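Local atomic coordinates of minor capsid protein (Cafeteriavirus-dependent mavirus, PDB entry 6G42), a protein that forms the penton of the mavirus capsid, a jelly-roll protein assembled as pentamers that probably occupy the fivefold vertices of the shell. Residues I206-P212 with F270-L275; L11-I15 with V32-R38; V213-L218 with N230-L235. All blocks are in the same frame, centred on the assembly; numbering follows the deposited sequence.

Contact 1 of 3, residues I206-P212 with F270-L275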
loop_
_atom_site.group_PDB
_atom_site.type_symbol
_atom_site.label_atom_id
_atom_site.label_comp_id
_atom_site.label_asym_id
_atom_site.label_seq_id
_atom_site.Cartn_x
_atom_site.Cartn_y
_atom_site.Cartn_z
ATOM N N ILE C 206 -18.967 -0.093 -18.994
ATOM C CA ILE C 206 -20.165 0.721 -19.230
ATOM C C ILE C 206 -20.235 1.025 -20.729
ATOM O O ILE C 206 -19.292 1.595 -21.284
ATOM C CB ILE C 206 -20.123 2.051 -18.448
ATOM C CG1 ILE C 206 -20.135 1.776 -16.942
ATOM C CG2 ILE C 206 -21.305 2.942 -18.832
ATOM C CD1 ILE C 206 -19.899 2.995 -16.073
ATOM N N GLU C 207 -21.351 0.648 -21.362
ATOM C CA GLU C 207 -21.601 0.914 -22.796
ATOM C C GLU C 207 -22.926 1.649 -23.049
ATOM O O GLU C 207 -23.792 1.725 -22.169
ATOM C CB GLU C 207 -21.510 -0.379 -23.632
ATOM C CG GLU C 207 -22.296 -1.581 -23.121
ATOM C CD GLU C 207 -22.010 -2.860 -23.903
ATOM O OE1 GLU C 207 -20.873 -3.057 -24.388
ATOM O OE2 GLU C 207 -22.926 -3.695 -24.023
ATOM N N SER C 208 -23.045 2.197 -24.261
ATOM C CA SER C 208 -24.202 2.991 -24.682
ATOM C C SER C 208 -24.516 2.760 -26.155
ATOM O O SER C 208 -23.628 2.866 -26.998
ATOM C CB SER C 208 -23.925 4.478 -24.468
ATOM O OG SER C 208 -25.022 5.267 -24.899
ATOM N N ASN C 209 -25.779 2.467 -26.458
ATOM C CA ASN C 209 -26.227 2.299 -27.858
ATOM C C ASN C 209 -26.551 3.616 -28.594
ATOM O O ASN C 209 -26.538 3.638 -29.825
ATOM C CB ASN C 209 -27.397 1.296 -27.979
ATOM C CG ASN C 209 -28.573 1.620 -27.065
ATOM O OD1 ASN C 209 -28.742 2.752 -26.614
ATOM N ND2 ASN C 209 -29.391 0.610 -26.782
ATOM N N ASP C 210 -26.829 4.693 -27.855
ATOM C CA ASP C 210 -27.273 5.973 -28.462
ATOM C C ASP C 210 -26.560 7.281 -28.020
ATOM O O ASP C 210 -27.003 8.377 -28.386
ATOM C CB ASP C 210 -28.789 6.118 -28.277
ATOM C CG ASP C 210 -29.205 6.205 -26.814
ATOM O OD1 ASP C 210 -28.380 5.895 -25.921
ATOM O OD2 ASP C 210 -30.374 6.577 -26.560
ATOM N N LEU C 211 -25.472 7.177 -27.253
ATOM C CA LEU C 211 -24.666 8.353 -26.897
ATOM C C LEU C 211 -23.719 8.659 -28.054
ATOM O O LEU C 211 -22.941 7.786 -28.436
ATOM C CB LEU C 211 -23.848 8.102 -25.629
ATOM C CG LEU C 211 -22.953 9.242 -25.113
ATOM C CD1 LEU C 211 -23.761 10.426 -24.611
ATOM C CD2 LEU C 211 -22.053 8.733 -24.003
ATOM N N PRO C 212 -23.778 9.886 -28.619
ATOM C CA PRO C 212 -22.854 10.218 -29.708
ATOM C C PRO C 212 -21.414 10.378 -29.202
ATOM O O PRO C 212 -20.953 11.483 -28.889
ATOM C CB PRO C 212 -23.430 11.515 -30.285
ATOM C CG PRO C 212 -24.190 12.125 -29.163
ATOM C CD PRO C 212 -24.720 10.989 -28.342
ATOM N N PHE C 270 -27.538 16.477 -28.304
ATOM C CA PHE C 270 -28.339 15.404 -27.694
ATOM C C PHE C 270 -28.987 15.793 -26.366
ATOM O O PHE C 270 -28.551 16.711 -25.669
ATOM C CB PHE C 270 -27.550 14.088 -27.545
ATOM C CG PHE C 270 -26.415 14.148 -26.557
ATOM C CD1 PHE C 270 -25.137 14.486 -26.976
ATOM C CD2 PHE C 270 -26.617 13.842 -25.214
ATOM C CE1 PHE C 270 -24.084 14.541 -26.078
ATOM C CE2 PHE C 270 -25.567 13.897 -24.310
ATOM C CZ PHE C 270 -24.298 14.247 -24.743
ATOM N N ASN C 271 -30.039 15.049 -26.052
ATOM C CA ASN C 271 -30.936 15.315 -24.928
ATOM C C ASN C 271 -31.037 14.149 -23.930
ATOM O O ASN C 271 -31.236 14.358 -22.729
ATOM C CB ASN C 271 -32.310 15.606 -25.528
ATOM C CG ASN C 271 -33.268 16.232 -24.551
ATOM O OD1 ASN C 271 -32.875 16.753 -23.506
ATOM N ND2 ASN C 271 -34.543 16.206 -24.902
ATOM N N ARG C 272 -30.928 12.928 -24.443
ATOM C CA ARG C 272 -31.014 11.720 -23.647
ATOM C C ARG C 272 -30.103 10.635 -24.212
ATOM O O ARG C 272 -29.734 10.666 -25.389
ATOM C CB ARG C 272 -32.465 11.223 -23.613
ATOM C CG ARG C 272 -33.042 10.824 -24.963
ATOM C CD ARG C 272 -34.555 10.679 -24.919
ATOM N NE ARG C 272 -34.992 9.431 -24.295
ATOM C CZ ARG C 272 -36.263 9.038 -24.186
ATOM N NH1 ARG C 272 -37.259 9.793 -24.652
ATOM N NH2 ARG C 272 -36.546 7.876 -23.600
ATOM N N PHE C 273 -29.746 9.684 -23.354
ATOM C CA PHE C 273 -28.980 8.506 -23.765
ATOM C C PHE C 273 -29.108 7.385 -22.745
ATOM O O PHE C 273 -29.573 7.595 -21.627
ATOM C CB PHE C 273 -27.499 8.851 -24.003
ATOM C CG PHE C 273 -26.804 9.448 -22.806
ATOM C CD1 PHE C 273 -26.867 10.816 -22.559
ATOM C CD2 PHE C 273 -26.063 8.649 -21.941
ATOM C CE1 PHE C 273 -26.223 11.374 -21.468
ATOM C CE2 PHE C 273 -25.417 9.202 -20.847
ATOM C CZ PHE C 273 -25.498 10.567 -20.609
ATOM N N ASN C 274 -28.689 6.197 -23.164
ATOM C CA ASN C 274 -28.729 4.992 -22.347
ATOM C C ASN C 274 -27.321 4.636 -21.866
ATOM O O ASN C 274 -26.345 4.813 -22.597
ATOM C CB ASN C 274 -29.296 3.834 -23.163
ATOM C CG ASN C 274 -29.548 2.601 -22.322
ATOM O OD1 ASN C 274 -28.756 1.652 -22.334
ATOM N ND2 ASN C 274 -30.644 2.613 -21.568
ATOM N N LEU C 275 -27.233 4.148 -20.630
ATOM C CA LEU C 275 -26.016 3.531 -20.100
ATOM C C LEU C 275 -26.394 2.161 -19.561
ATOM O O LEU C 275 -27.432 2.018 -18.907
ATOM C CB LEU C 275 -25.411 4.360 -18.965
ATOM C CG LEU C 275 -24.940 5.773 -19.300
ATOM C CD1 LEU C 275 -24.590 6.530 -18.032
ATOM C CD2 LEU C 275 -23.747 5.735 -20.229
#
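S208 and D210 hold the backbone of N274 between them, one at its C=O and one at its N-H. S208 OG gives its proton to N274 O at 2.7 Å, in the plane of that carbonyl. D210 OD1 receives N274 N at 2.8 Å through its syn lone pair, with 157° at the hydrogen. The D210 carboxylate reaches this N-H because chi1 (63°) folds CG back over its own main chain. S208 OG also accepts from L211 N at 3.1 Å, an ST motif that ties the turn to itself, so one hydroxyl both braces the loop and holds the strand. E207 O adds a weaker CA-H...O contact to L275 CA, beside the regular backbone bond between E207 and S276.

The apolar part centres on L211. Its CG lies trans to the backbone N (chi1 -180°), and CD1 is carried onto two aromatic faces: 3.8 Å from the centroid of the F273 ring and 4.2 Å from that of the F270 ring, both CH-pi contacts. P212 adds to the cover of F270: P212 CG lies 3.4 Å from F270 CD1. P212 CD makes an off-centre CH-pi contact with the same ring. At the end of strand 201-207, I206 CG2 meets L275 CD2 at 4.0 Å. L51 of strand 49-62 touches L211, and L301 of strand 296-305 touches F273, which places these groups in the interior of the sandwich.

The amide of N274 is used by strand 33-37: ND2 donates to D35 OD1 and S33 OG. The chemistry implies a handover: where strand 201-207 ends, side-chain oxygens take the place of backbone partners, so the N-H and C=O of N274 stay satisfied although the ladder has stopped.

Contact 2 of 3, residues L11-I15 with V32-R38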
loop_
_atom_site.group_PDB
_atom_site.type_symbol
_atom_site.label_atom_id
_atom_site.label_comp_id
_atom_site.label_asym_id
_atom_site.label_seq_id
_atom_site.Cartn_x
_atom_site.Cartn_y
_atom_site.Cartn_z
ATOM N N LEU C 11 -22.507 14.928 -14.249
ATOM C CA LEU C 11 -23.798 14.240 -14.336
ATOM C C LEU C 11 -23.829 13.023 -13.398
ATOM O O LEU C 11 -23.078 12.065 -13.585
ATOM C CB LEU C 11 -24.078 13.832 -15.790
ATOM C CG LEU C 11 -25.322 13.005 -16.130
ATOM C CD1 LEU C 11 -26.605 13.673 -15.669
ATOM C CD2 LEU C 11 -25.372 12.772 -17.629
ATOM N N ASN C 12 -24.704 13.085 -12.394
ATOM C CA ASN C 12 -24.898 12.003 -11.424
ATOM C C ASN C 12 -26.088 11.147 -11.828
ATOM O O ASN C 12 -27.026 11.634 -12.471
ATOM C CB ASN C 12 -25.150 12.565 -10.020
ATOM C CG ASN C 12 -23.949 13.303 -9.466
ATOM O OD1 ASN C 12 -23.134 12.732 -8.737
ATOM N ND2 ASN C 12 -23.819 14.573 -9.827
ATOM N N GLU C 13 -26.048 9.875 -11.445
ATOM C CA GLU C 13 -27.170 8.974 -11.678
ATOM C C GLU C 13 -27.142 7.787 -10.707
ATOM O O GLU C 13 -26.076 7.359 -10.280
ATOM C CB GLU C 13 -27.164 8.505 -13.138
ATOM C CG GLU C 13 -28.519 8.065 -13.674
ATOM C CD GLU C 13 -29.566 9.172 -13.784
ATOM O OE1 GLU C 13 -29.220 10.316 -14.157
ATOM O OE2 GLU C 13 -30.754 8.888 -13.515
ATOM N N THR C 14 -28.328 7.288 -10.353
ATOM C CA THR C 14 -28.487 6.163 -9.419
ATOM C C THR C 14 -29.579 5.185 -9.861
ATOM O O THR C 14 -30.507 5.555 -10.582
ATOM C CB THR C 14 -28.831 6.636 -7.988
ATOM O OG1 THR C 14 -29.955 7.523 -8.031
ATOM C CG2 THR C 14 -27.654 7.356 -7.360
ATOM N N ILE C 15 -29.439 3.935 -9.427
ATOM C CA ILE C 15 -30.465 2.909 -9.608
ATOM C C ILE C 15 -30.720 2.297 -8.244
ATOM O O ILE C 15 -29.820 1.702 -7.658
ATOM C CB ILE C 15 -30.032 1.775 -10.571
ATOM C CG1 ILE C 15 -29.497 2.329 -11.890
ATOM C CG2 ILE C 15 -31.199 0.831 -10.852
ATOM C CD1 ILE C 15 -28.760 1.289 -12.711
ATOM N N VAL C 32 -28.566 -4.145 -15.519
ATOM C CA VAL C 32 -28.286 -2.838 -14.938
ATOM C C VAL C 32 -28.253 -1.836 -16.085
ATOM O O VAL C 32 -27.350 -1.875 -16.921
ATOM C CB VAL C 32 -26.943 -2.817 -14.179
ATOM C CG1 VAL C 32 -26.552 -1.399 -13.796
ATOM C CG2 VAL C 32 -27.023 -3.683 -12.933
ATOM N N SER C 33 -29.240 -0.947 -16.111
ATOM C CA SER C 33 -29.390 0.009 -17.193
ATOM C C SER C 33 -30.052 1.290 -16.699
ATOM O O SER C 33 -30.842 1.262 -15.764
ATOM C CB SER C 33 -30.213 -0.617 -18.308
ATOM O OG SER C 33 -30.143 0.166 -19.481
ATOM N N VAL C 34 -29.700 2.415 -17.319
ATOM C CA VAL C 34 -30.275 3.711 -16.968
ATOM C C VAL C 34 -30.518 4.550 -18.207
ATOM O O VAL C 34 -29.643 4.661 -19.067
ATOM C CB VAL C 34 -29.358 4.565 -16.065
ATOM C CG1 VAL C 34 -30.167 5.683 -15.426
ATOM C CG2 VAL C 34 -28.716 3.741 -14.978
ATOM N N ASP C 35 -31.697 5.162 -18.262
ATOM C CA ASP C 35 -31.997 6.196 -19.243
ATOM C C ASP C 35 -31.821 7.554 -18.582
ATOM O O ASP C 35 -32.605 7.934 -17.710
ATOM C CB ASP C 35 -33.429 6.053 -19.774
ATOM C CG ASP C 35 -33.626 4.792 -20.607
ATOM O OD1 ASP C 35 -32.731 4.435 -21.414
ATOM O OD2 ASP C 35 -34.698 4.163 -20.464
ATOM N N ILE C 36 -30.774 8.266 -18.992
ATOM C CA ILE C 36 -30.602 9.676 -18.641
ATOM C C ILE C 36 -31.485 10.466 -19.599
ATOM O O ILE C 36 -31.309 10.366 -20.809
ATOM C CB ILE C 36 -29.131 10.152 -18.777
ATOM C CG1 ILE C 36 -28.260 9.575 -17.651
ATOM C CG2 ILE C 36 -29.041 11.680 -18.772
ATOM C CD1 ILE C 36 -27.729 8.185 -17.922
ATOM N N PHE C 37 -32.420 11.242 -19.052
ATOM C CA PHE C 37 -33.369 12.024 -19.843
ATOM C C PHE C 37 -33.568 13.372 -19.150
ATOM O O PHE C 37 -33.894 13.418 -17.963
ATOM C CB PHE C 37 -34.684 11.232 -19.968
ATOM C CG PHE C 37 -35.722 11.821 -20.914
ATOM C CD1 PHE C 37 -35.411 12.773 -21.899
ATOM C CD2 PHE C 37 -37.036 11.362 -20.842
ATOM C CE1 PHE C 37 -36.395 13.270 -22.749
ATOM C CE2 PHE C 37 -38.018 11.854 -21.695
ATOM C CZ PHE C 37 -37.697 12.807 -22.649
ATOM N N ARG C 38 -33.326 14.458 -19.886
ATOM C CA ARG C 38 -33.371 15.822 -19.337
ATOM C C ARG C 38 -34.253 16.789 -20.134
ATOM O O ARG C 38 -34.598 16.523 -21.284
ATOM C CB ARG C 38 -31.953 16.376 -19.223
ATOM C CG ARG C 38 -31.044 15.502 -18.366
ATOM C CD ARG C 38 -29.848 16.271 -17.840
ATOM N NE ARG C 38 -30.225 17.262 -16.831
ATOM C CZ ARG C 38 -30.525 16.990 -15.561
ATOM N NH1 ARG C 38 -30.506 15.739 -15.097
ATOM N NH2 ARG C 38 -30.849 17.987 -14.743
#
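I15 lays its CD1 across two valines of the facing strand, 3.3 Å from V34 CG2 and 3.6 Å from V32 CG1. With chi1 at -51° and chi2 nearly trans, its CG1-CD1 arm runs out from strand 8-15 and ends among these methyls, close to S33 O as well. V34 is shared: while CG2 takes I15, CG1 lies against the aliphatic part of E13, with E13 CG 3.4 Å away.

E13 puts a carboxylate among the aliphatic groups of V34 and I36. Its chain leaves the strand with CG roughly opposite the backbone N and then bends at chi2 (66°), which turns the carboxylate along strand 33-37 toward I36. OE1 comes 3.7 Å from I36 CG1, the two side chains running past one another in opposite directions. Within the two strands the nearest positive group, R38 NH1, is 5.7 Å from E13 OE1, so any attraction is probably modest. At the far end L11 CD2 meets I36 CG2 at 4.0 Å, and L11 CD1 approaches the guanidinium of R38.

The R38 guanidinium is engaged by the second subunit, where NH1 donates to L218 O and NH2 to N230 O. L217 and P219 of that subunit pack on L11 and E13, so this end of the row is closed by a neighbouring copy of the protein.

No hydrogen bond joins the two strands, whose short axes come within 8.0 Å, their N-to-C directions 138° apart. Each bonds within its own sheet, 8-15 to strand 296-305 and 33-37 to strand 272-281, and they meet through side chains alone. Such face-to-face packing of two antiparallel sheets is that of a beta sandwich, here the single jelly roll of a viral capsid protein.

Contact 3 of 3, residues V213-L218 with N230-L235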
loop_
_atom_site.group_PDB
_atom_site.type_symbol
_atom_site.label_atom_id
_atom_site.label_comp_id
_atom_site.label_asym_id
_atom_site.label_seq_id
_atom_site.Cartn_x
_atom_site.Cartn_y
_atom_site.Cartn_z
ATOM N N VAL C 213 -20.734 9.240 -29.118
ATOM C CA VAL C 213 -19.379 9.148 -28.597
ATOM C C VAL C 213 -18.528 8.338 -29.579
ATOM O O VAL C 213 -19.043 7.478 -30.301
ATOM C CB VAL C 213 -19.381 8.521 -27.176
ATOM C CG1 VAL C 213 -19.752 7.043 -27.209
ATOM C CG2 VAL C 213 -18.045 8.720 -26.484
ATOM N N SER C 214 -17.231 8.617 -29.603
ATOM C CA SER C 214 -16.315 7.904 -30.485
ATOM C C SER C 214 -16.217 6.438 -30.071
ATOM O O SER C 214 -16.171 6.123 -28.883
ATOM C CB SER C 214 -14.937 8.561 -30.462
ATOM O OG SER C 214 -14.170 8.140 -31.572
ATOM N N TYR C 215 -16.202 5.554 -31.060
ATOM C CA TYR C 215 -16.152 4.115 -30.830
ATOM C C TYR C 215 -14.699 3.712 -30.624
ATOM O O TYR C 215 -13.800 4.374 -31.119
ATOM C CB TYR C 215 -16.709 3.353 -32.042
ATOM C CG TYR C 215 -18.223 3.412 -32.241
ATOM C CD1 TYR C 215 -18.888 4.632 -32.443
ATOM C CD2 TYR C 215 -18.992 2.237 -32.270
ATOM C CE1 TYR C 215 -20.263 4.681 -32.640
ATOM C CE2 TYR C 215 -20.368 2.280 -32.469
ATOM C CZ TYR C 215 -20.999 3.503 -32.652
ATOM O OH TYR C 215 -22.361 3.555 -32.849
ATOM N N GLU C 216 -14.481 2.629 -29.888
ATOM C CA GLU C 216 -13.162 1.994 -29.805
ATOM C C GLU C 216 -13.041 0.993 -30.953
ATOM O O GLU C 216 -14.045 0.434 -31.395
ATOM C CB GLU C 216 -12.958 1.275 -28.459
ATOM C CG GLU C 216 -13.032 2.170 -27.216
ATOM C CD GLU C 216 -12.388 1.547 -25.975
ATOM O OE1 GLU C 216 -12.222 0.313 -25.921
ATOM O OE2 GLU C 216 -12.044 2.287 -25.033
ATOM N N LEU C 217 -11.817 0.770 -31.425
ATOM C CA LEU C 217 -11.556 -0.139 -32.551
ATOM C C LEU C 217 -11.328 -1.550 -32.027
ATOM O O LEU C 217 -10.500 -1.740 -31.142
ATOM C CB LEU C 217 -10.335 0.324 -33.359
ATOM C CG LEU C 217 -10.296 1.790 -33.819
ATOM C CD1 LEU C 217 -9.071 2.020 -34.693
ATOM C CD2 LEU C 217 -11.560 2.205 -34.559
ATOM N N LEU C 218 -12.049 -2.523 -32.593
ATOM C CA LEU C 218 -12.075 -3.919 -32.105
ATOM C C LEU C 218 -11.493 -4.912 -33.122
ATOM O O LEU C 218 -11.435 -4.607 -34.310
ATOM C CB LEU C 218 -13.517 -4.325 -31.763
ATOM C CG LEU C 218 -14.108 -3.831 -30.439
ATOM C CD1 LEU C 218 -15.600 -4.120 -30.389
ATOM C CD2 LEU C 218 -13.417 -4.462 -29.242
ATOM N N ASN C 230 -14.422 -3.802 -37.191
ATOM C CA ASN C 230 -15.310 -3.971 -36.046
ATOM C C ASN C 230 -15.072 -2.837 -35.048
ATOM O O ASN C 230 -13.926 -2.453 -34.796
ATOM C CB ASN C 230 -15.072 -5.336 -35.388
ATOM C CG ASN C 230 -16.159 -5.717 -34.382
ATOM O OD1 ASN C 230 -17.147 -5.002 -34.192
ATOM N ND2 ASN C 230 -15.974 -6.858 -33.728
ATOM N N THR C 231 -16.164 -2.293 -34.511
ATOM C CA THR C 231 -16.120 -1.176 -33.562
ATOM C C THR C 231 -17.086 -1.406 -32.403
ATOM O O THR C 231 -17.918 -2.310 -32.440
ATOM C CB THR C 231 -16.450 0.176 -34.240
ATOM O OG1 THR C 231 -17.782 0.156 -34.764
ATOM C CG2 THR C 231 -15.471 0.483 -35.363
ATOM N N GLY C 232 -16.951 -0.586 -31.365
ATOM C CA GLY C 232 -17.828 -0.651 -30.197
ATOM C C GLY C 232 -17.719 0.562 -29.290
ATOM O O GLY C 232 -16.662 1.188 -29.196
ATOM N N VAL C 233 -18.824 0.880 -28.616
ATOM C CA VAL C 233 -18.901 1.995 -27.672
ATOM C C VAL C 233 -18.607 1.466 -26.273
ATOM O O VAL C 233 -19.353 0.642 -25.743
ATOM C CB VAL C 233 -20.288 2.663 -27.694
ATOM C CG1 VAL C 233 -20.367 3.795 -26.678
ATOM C CG2 VAL C 233 -20.596 3.189 -29.092
ATOM N N PHE C 234 -17.497 1.934 -25.709
ATOM C CA PHE C 234 -17.030 1.550 -24.381
ATOM C C PHE C 234 -16.699 2.858 -23.661
ATOM O O PHE C 234 -15.822 3.594 -24.113
ATOM C CB PHE C 234 -15.759 0.692 -24.479
ATOM C CG PHE C 234 -15.977 -0.709 -25.003
ATOM C CD1 PHE C 234 -16.395 -0.937 -26.308
ATOM C CD2 PHE C 234 -15.697 -1.815 -24.204
ATOM C CE1 PHE C 234 -16.573 -2.226 -26.792
ATOM C CE2 PHE C 234 -15.872 -3.110 -24.683
ATOM C CZ PHE C 234 -16.310 -3.315 -25.979
ATOM N N LEU C 235 -17.392 3.150 -22.559
ATOM C CA LEU C 235 -17.173 4.393 -21.788
ATOM C C LEU C 235 -16.148 4.281 -20.650
ATOM O O LEU C 235 -15.503 5.268 -20.303
ATOM C CB LEU C 235 -18.499 4.923 -21.249
ATOM C CG LEU C 235 -19.581 5.197 -22.297
ATOM C CD1 LEU C 235 -20.739 5.936 -21.646
ATOM C CD2 LEU C 235 -19.063 5.986 -23.490
#
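V233 is the bump that fits between V213 and Y215. Its CG2 stands over the centre of the Y215 ring, 3.5 Å from the centroid and 12° off the normal, a CH-pi contact, while CG1 turns to V213 CG1 at 3.3 Å. V233 CG1 is trans to the backbone N (chi1 178°), which aims one methyl at each partner. V213 CG1 also borders L235 CD2. The Y215 ring has G232 N at its edge, in plane, and Y215 CD2 is 3.5 Å from T231 OG1.

Where G232 has no side chain, L218 CD1 and the edge of the F234 ring fill the place. L218 CD1 lies 3.6 Å from T231 O and 4.2 Å from F234 CE1, and the ring edge faces G232 CA. Beside them the E216 and F234 side chains cross at about a right angle, with E216 CD 3.8 Å from F234 CB; although carboxylate and ring planes are nearly parallel, they are not stacked. N230 packs against L218 CB at the end.

The backbones pair as well. E216 and G232 form an antiparallel hydrogen-bonded pair, E216 N to G232 O at 2.7 Å with the return bond from G232 N, and L217 with T231 is the non-hydrogen-bonded pair that follows. L218 N then bonds to N230 O.

The E216 carboxylate is engaged by the third subunit, OE1 accepting from N12 ND2 and OE2 forming a salt bridge with K300, both of that subunit; L217 makes backbone hydrogen bonds to it too. The arrangement is a short two-stranded antiparallel ribbon at the base of a projecting loop, here laid against the jelly roll of a neighbouring subunit in the pentamer.

From the N terminus, contact 2 comes first: it closes the connection through helix 19-22 that carries the chain from strand 8-15 in one sheet to strand 33-37 in the other. Much later strand 201-207 leads into contact 1, whose second segment comes at strand 272-281. Contact 3 lies wholly within that loop, pinching off residues 219-229 at its tip. Contacts 1 and 2 share a sheet, where L275 O meets V34 N, while contacts 1 and 3 are joined at I206 O and L235 N. Contacts 2 and 3 do not touch within one chain, yet between neighbouring subunits their residues meet, linking sandwich and arm around the pentamer.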